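Local coordinates for protein spermidine synthase (Corynebacterium glutamicum ATCC 13032, PDB 3GJY) that probably catalyses the transfer of an aminopropyl group from decarboxylated S-adenosylmethionine to putrescine, yielding spermidine in polyamine biosynthesis, at residues L206-E218 and V279-D291. Numbering follows the deposited sequence.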
loop_
_atom_site.group_PDB
_atom_site.type_symbol
_atom_site.label_atom_id
_atom_site.label_comp_id
_atom_site.label_asym_id
_atom_site.label_seq_id
_atom_site.Cartn_x
_atom_site.Cartn_y
_atom_site.Cartn_z
ATOM N N LEU A 206 1.898 13.619 -13.273
ATOM C CA LEU A 206 0.887 12.709 -12.733
ATOM C C LEU A 206 0.285 11.741 -13.757
ATOM O O LEU A 206 -0.792 11.190 -13.523
ATOM C CB LEU A 206 -0.203 13.489 -11.981
ATOM C CG LEU A 206 0.331 14.332 -10.821
ATOM C CD1 LEU A 206 -0.763 15.095 -10.103
ATOM C CD2 LEU A 206 1.071 13.440 -9.831
ATOM N N ARG A 207 0.987 11.513 -14.882
ATOM C CA ARG A 207 0.444 10.649 -15.933
ATOM C C ARG A 207 0.343 9.215 -15.455
ATOM O O ARG A 207 -0.585 8.509 -15.850
ATOM C CB ARG A 207 1.276 10.691 -17.224
ATOM C CG ARG A 207 1.213 12.039 -17.948
ATOM C CD ARG A 207 1.935 11.927 -19.297
ATOM N NE ARG A 207 3.326 12.381 -19.269
ATOM C CZ ARG A 207 4.372 11.686 -18.815
ATOM N NH1 ARG A 207 5.585 12.222 -18.875
ATOM N NH2 ARG A 207 4.228 10.471 -18.301
ATOM N N GLY A 208 1.291 8.798 -14.628
ATOM C CA GLY A 208 1.263 7.446 -14.040
ATOM C C GLY A 208 0.051 7.224 -13.139
ATOM O O GLY A 208 -0.737 6.290 -13.334
ATOM N N ALA A 209 -0.104 8.096 -12.157
ATOM C CA ALA A 209 -1.287 8.026 -11.272
ATOM C C ALA A 209 -2.609 8.065 -12.059
ATOM O O ALA A 209 -3.552 7.302 -11.780
ATOM C CB ALA A 209 -1.244 9.140 -10.270
ATOM N N LYS A 210 -2.702 8.977 -13.031
ATOM C CA LYS A 210 -3.936 9.135 -13.771
ATOM C C LYS A 210 -4.225 7.880 -14.617
ATOM O O LYS A 210 -5.373 7.453 -14.692
ATOM C CB LYS A 210 -3.887 10.394 -14.639
ATOM C CG LYS A 210 -3.901 11.682 -13.810
ATOM C CD LYS A 210 -3.653 12.893 -14.700
ATOM C CE LYS A 210 -3.608 14.156 -13.886
ATOM N NZ LYS A 210 -3.334 15.311 -14.806
ATOM N N SER A 211 -3.203 7.291 -15.237
ATOM C CA SER A 211 -3.411 6.064 -15.995
ATOM C C SER A 211 -3.800 4.888 -15.077
ATOM O O SER A 211 -4.613 4.040 -15.454
ATOM C CB SER A 211 -2.173 5.728 -16.818
ATOM O OG SER A 211 -2.126 6.569 -17.972
ATOM N N GLU A 212 -3.234 4.851 -13.867
ATOM C CA GLU A 212 -3.631 3.776 -12.926
ATOM C C GLU A 212 -5.097 3.950 -12.602
ATOM O O GLU A 212 -5.860 2.967 -12.609
ATOM C CB GLU A 212 -2.807 3.811 -11.630
ATOM C CG GLU A 212 -1.364 3.437 -11.834
ATOM C CD GLU A 212 -0.787 2.765 -10.640
ATOM O OE1 GLU A 212 -1.453 1.817 -10.202
ATOM O OE2 GLU A 212 0.341 3.105 -10.231
ATOM N N LEU A 213 -5.482 5.178 -12.255
ATOM C CA LEU A 213 -6.890 5.448 -11.979
ATOM C C LEU A 213 -7.829 5.096 -13.146
ATOM O O LEU A 213 -8.921 4.535 -12.926
ATOM C CB LEU A 213 -7.131 6.913 -11.542
ATOM C CG LEU A 213 -6.540 7.181 -10.149
ATOM C CD1 LEU A 213 -6.319 8.704 -9.979
ATOM C CD2 LEU A 213 -7.468 6.652 -9.072
ATOM N N ALA A 214 -7.441 5.466 -14.373
ATOM C CA ALA A 214 -8.234 5.095 -15.546
ATOM C C ALA A 214 -8.478 3.572 -15.620
ATOM O O ALA A 214 -9.599 3.116 -15.855
ATOM C CB ALA A 214 -7.576 5.626 -16.853
ATOM N N GLY A 215 -7.451 2.773 -15.316
ATOM C CA GLY A 215 -7.613 1.325 -15.360
ATOM C C GLY A 215 -8.493 0.841 -14.217
ATOM O O GLY A 215 -9.345 -0.010 -14.410
HETATM N N MSE A 216 -8.275 1.412 -13.036
HETATM C CA MSE A 216 -9.102 1.065 -11.867
HETATM C C MSE A 216 -10.589 1.352 -12.136
HETATM O O MSE A 216 -11.465 0.583 -11.708
HETATM C CB MSE A 216 -8.632 1.815 -10.619
HETATM C CG MSE A 216 -7.233 1.308 -10.185
HETATM SE SE MSE A 216 -6.406 2.551 -8.939
HETATM C CE MSE A 216 -7.652 2.237 -7.492
HETATM N N MSE A 217 -10.873 2.446 -12.855
HETATM C CA MSE A 217 -12.271 2.813 -13.122
HETATM C C MSE A 217 -12.995 1.865 -14.086
HETATM O O MSE A 217 -14.227 1.847 -14.109
HETATM C CB MSE A 217 -12.372 4.271 -13.586
HETATM C CG MSE A 217 -12.140 5.248 -12.458
HETATM SE SE MSE A 217 -12.288 7.080 -13.061
HETATM C CE MSE A 217 -10.514 7.394 -13.339
ATOM N N GLU A 218 -12.242 1.092 -14.869
ATOM C CA GLU A 218 -12.862 0.059 -15.713
ATOM C C GLU A 218 -13.264 -1.177 -14.916
ATOM O O GLU A 218 -14.025 -2.027 -15.387
ATOM C CB GLU A 218 -11.867 -0.418 -16.784
ATOM C CG GLU A 218 -11.530 0.508 -17.854
ATOM C CD GLU A 218 -10.811 -0.226 -18.992
ATOM O OE1 GLU A 218 -11.004 -1.459 -19.189
ATOM O OE2 GLU A 218 -10.041 0.446 -19.662
ATOM N N VAL A 279 -11.955 12.598 -8.289
ATOM C CA VAL A 279 -11.066 11.676 -9.001
ATOM C C VAL A 279 -11.457 11.505 -10.470
ATOM O O VAL A 279 -10.581 11.440 -11.342
ATOM C CB VAL A 279 -11.012 10.320 -8.266
ATOM C CG1 VAL A 279 -10.248 9.282 -9.086
ATOM C CG2 VAL A 279 -10.400 10.498 -6.876
ATOM N N ARG A 280 -12.755 11.435 -10.746
ATOM C CA ARG A 280 -13.180 11.276 -12.136
ATOM C C ARG A 280 -12.817 12.467 -13.001
ATOM O O ARG A 280 -12.472 12.292 -14.162
ATOM C CB ARG A 280 -14.675 10.958 -12.245
ATOM C CG ARG A 280 -15.032 9.590 -11.669
ATOM C CD ARG A 280 -16.478 9.160 -11.987
ATOM N NE ARG A 280 -16.756 7.842 -11.403
ATOM C CZ ARG A 280 -16.446 6.672 -11.971
ATOM N NH1 ARG A 280 -15.867 6.626 -13.176
ATOM N NH2 ARG A 280 -16.738 5.538 -11.328
ATOM N N LYS A 281 -12.801 13.657 -12.418
ATOM C CA LYS A 281 -12.303 14.840 -13.157
ATOM C C LYS A 281 -10.793 14.833 -13.302
ATOM O O LYS A 281 -10.260 15.062 -14.402
ATOM C CB LYS A 281 -12.750 16.106 -12.459
ATOM C CG LYS A 281 -14.244 16.357 -12.576
ATOM C CD LYS A 281 -14.544 17.658 -11.909
ATOM C CE LYS A 281 -15.256 17.443 -10.609
ATOM N NZ LYS A 281 -16.695 17.231 -10.907
ATOM N N PHE A 282 -10.088 14.499 -12.211
ATOM C CA PHE A 282 -8.622 14.471 -12.184
ATOM C C PHE A 282 -8.046 13.529 -13.257
ATOM O O PHE A 282 -7.065 13.862 -13.928
ATOM C CB PHE A 282 -8.194 13.998 -10.779
ATOM C CG PHE A 282 -6.715 13.745 -10.613
ATOM C CD1 PHE A 282 -5.784 14.797 -10.561
ATOM C CD2 PHE A 282 -6.239 12.432 -10.419
ATOM C CE1 PHE A 282 -4.418 14.538 -10.345
ATOM C CE2 PHE A 282 -4.882 12.183 -10.200
ATOM C CZ PHE A 282 -3.963 13.223 -10.173
ATOM N N ALA A 283 -8.653 12.353 -13.399
ATOM C CA ALA A 283 -8.150 11.330 -14.302
ATOM C C ALA A 283 -8.869 11.301 -15.649
ATOM O O ALA A 283 -8.602 10.416 -16.476
ATOM C CB ALA A 283 -8.245 9.986 -13.630
ATOM N N SER A 284 -9.785 12.241 -15.868
ATOM C CA SER A 284 -10.509 12.322 -17.137
ATOM C C SER A 284 -9.521 12.426 -18.294
ATOM O O SER A 284 -8.491 13.124 -18.209
ATOM C CB SER A 284 -11.443 13.525 -17.138
ATOM O OG SER A 284 -12.289 13.515 -18.278
ATOM N N GLY A 285 -9.810 11.705 -19.361
ATOM C CA GLY A 285 -8.937 11.747 -20.530
ATOM C C GLY A 285 -7.723 10.821 -20.481
ATOM O O GLY A 285 -7.106 10.553 -21.515
ATOM N N ALA A 286 -7.375 10.306 -19.297
ATOM C CA ALA A 286 -6.233 9.414 -19.182
ATOM C C ALA A 286 -6.578 8.049 -19.766
ATOM O O ALA A 286 -7.737 7.597 -19.676
ATOM C CB ALA A 286 -5.794 9.252 -17.708
ATOM N N GLN A 287 -5.581 7.410 -20.364
ATOM C CA GLN A 287 -5.789 6.103 -20.969
ATOM C C GLN A 287 -5.346 5.009 -20.012
ATOM O O GLN A 287 -4.236 5.066 -19.461
ATOM C CB GLN A 287 -4.987 6.009 -22.259
ATOM C CG GLN A 287 -5.370 7.092 -23.296
ATOM C CD GLN A 287 -6.859 7.149 -23.587
ATOM O OE1 GLN A 287 -7.416 6.227 -24.187
ATOM N NE2 GLN A 287 -7.515 8.240 -23.175
ATOM N N ALA A 288 -6.217 4.021 -19.838
ATOM C CA ALA A 288 -5.862 2.841 -19.057
ATOM C C ALA A 288 -4.725 2.099 -19.722
ATOM O O ALA A 288 -4.574 2.117 -20.955
ATOM C CB ALA A 288 -7.063 1.919 -18.903
ATOM N N ARG A 289 -3.950 1.428 -18.886
ATOM C CA ARG A 289 -2.856 0.564 -19.375
ATOM C C ARG A 289 -3.276 -0.895 -19.413
ATOM O O ARG A 289 -4.093 -1.344 -18.594
ATOM C CB ARG A 289 -1.630 0.662 -18.487
ATOM C CG ARG A 289 -1.086 2.084 -18.366
ATOM C CD ARG A 289 0.055 2.096 -17.402
ATOM N NE ARG A 289 0.713 3.396 -17.330
ATOM C CZ ARG A 289 1.666 3.685 -16.456
ATOM N NH1 ARG A 289 2.066 2.777 -15.562
ATOM N NH2 ARG A 289 2.222 4.900 -16.474
ATOM N N HIS A 290 -2.693 -1.623 -20.359
ATOM C CA HIS A 290 -2.904 -3.059 -20.506
ATOM C C HIS A 290 -1.572 -3.781 -20.512
ATOM O O HIS A 290 -0.536 -3.202 -20.867
ATOM C CB HIS A 290 -3.701 -3.363 -21.777
ATOM C CG HIS A 290 -5.136 -3.005 -21.640
ATOM N ND1 HIS A 290 -6.083 -3.907 -21.215
ATOM C CD2 HIS A 290 -5.780 -1.819 -21.791
ATOM C CE1 HIS A 290 -7.262 -3.311 -21.172
ATOM N NE2 HIS A 290 -7.102 -2.042 -21.496
ATOM N N ASP A 291 -1.597 -5.047 -20.103
ATOM C CA ASP A 291 -0.407 -5.890 -20.187
ATOM C C ASP A 291 0.134 -5.851 -21.610
ATOM O O ASP A 291 -0.633 -5.856 -22.574
ATOM C CB ASP A 291 -0.750 -7.346 -19.870
ATOM C CG ASP A 291 -1.057 -7.583 -18.391
ATOM O OD1 ASP A 291 -0.781 -6.713 -17.538
ATOM O OD2 ASP A 291 -1.546 -8.675 -18.119
HETATM O O HOH W 1 -4.426 1.335 -16.050
HETATM O O HOH W 2 -3.104 8.582 -20.445
HETATM O O HOH W 3 0.492 5.044 -19.490
HETATM O O HOH W 4 -15.911 2.975 -12.360
HETATM O O HOH W 5 -15.842 4.433 -15.153
HETATM O O HOH W 6 -9.016 -0.139 -21.874
#
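Phe282, in the last turn of helix 276-282, meets Lys210 and Leu213 of helix 207-219 and Leu206 at its N-cap; this helix flanks the mixed sheet of a Rossmann-like, AdoMet-methyltransferase-type fold. Lys210 CE lies over one ring face, 4.0 Å from the Phe282 centroid and 23° off the ring normal, a CH-pi contact reached because the lysine chain is fully extended beyond CG. Leu206 CD1 and Leu213 CD1 instead abut the ring rim, roughly level with the ring. With CG anti to the backbone N (chi1 173°), the Phe282 ring swings toward the helix to receive all three; Trp278 stacks on it from within its own helix. The other branch of Leu213, CD2, touches Val279 CG1 at 3.8 Å, the two side chains crossing at about a right angle; both also touch Val225 of strand 222-227.

Past the type II turn Ala283-Ala286, the extended chain 286-290 crosses the helix at close range, Gly215 CA lying 3.6 Å from Ala288 CB. Ala286 CB packs against the Lys210 carbonyl. In one of its two modelled conformers, Ser211 OG donates to Gln287 O at 3.0 Å, tilted 20° from the carbonyl plane, and a water joins Ser211 O to the backbone N of Arg289, whose guanidinium bonds to Thr178.

The Met217 and Arg280 side chains run antiparallel, SE beside NH1 at 3.6 Å; a water links Met217 O to Arg280 NH1, while Glu276 pairs with Arg280 NE. The selenomethionine chain, bent at its last torsion, turns its methyl toward Ala283: Met217 CE presses on Ala283 CB at 3.5 Å, a close carbon-carbon approach.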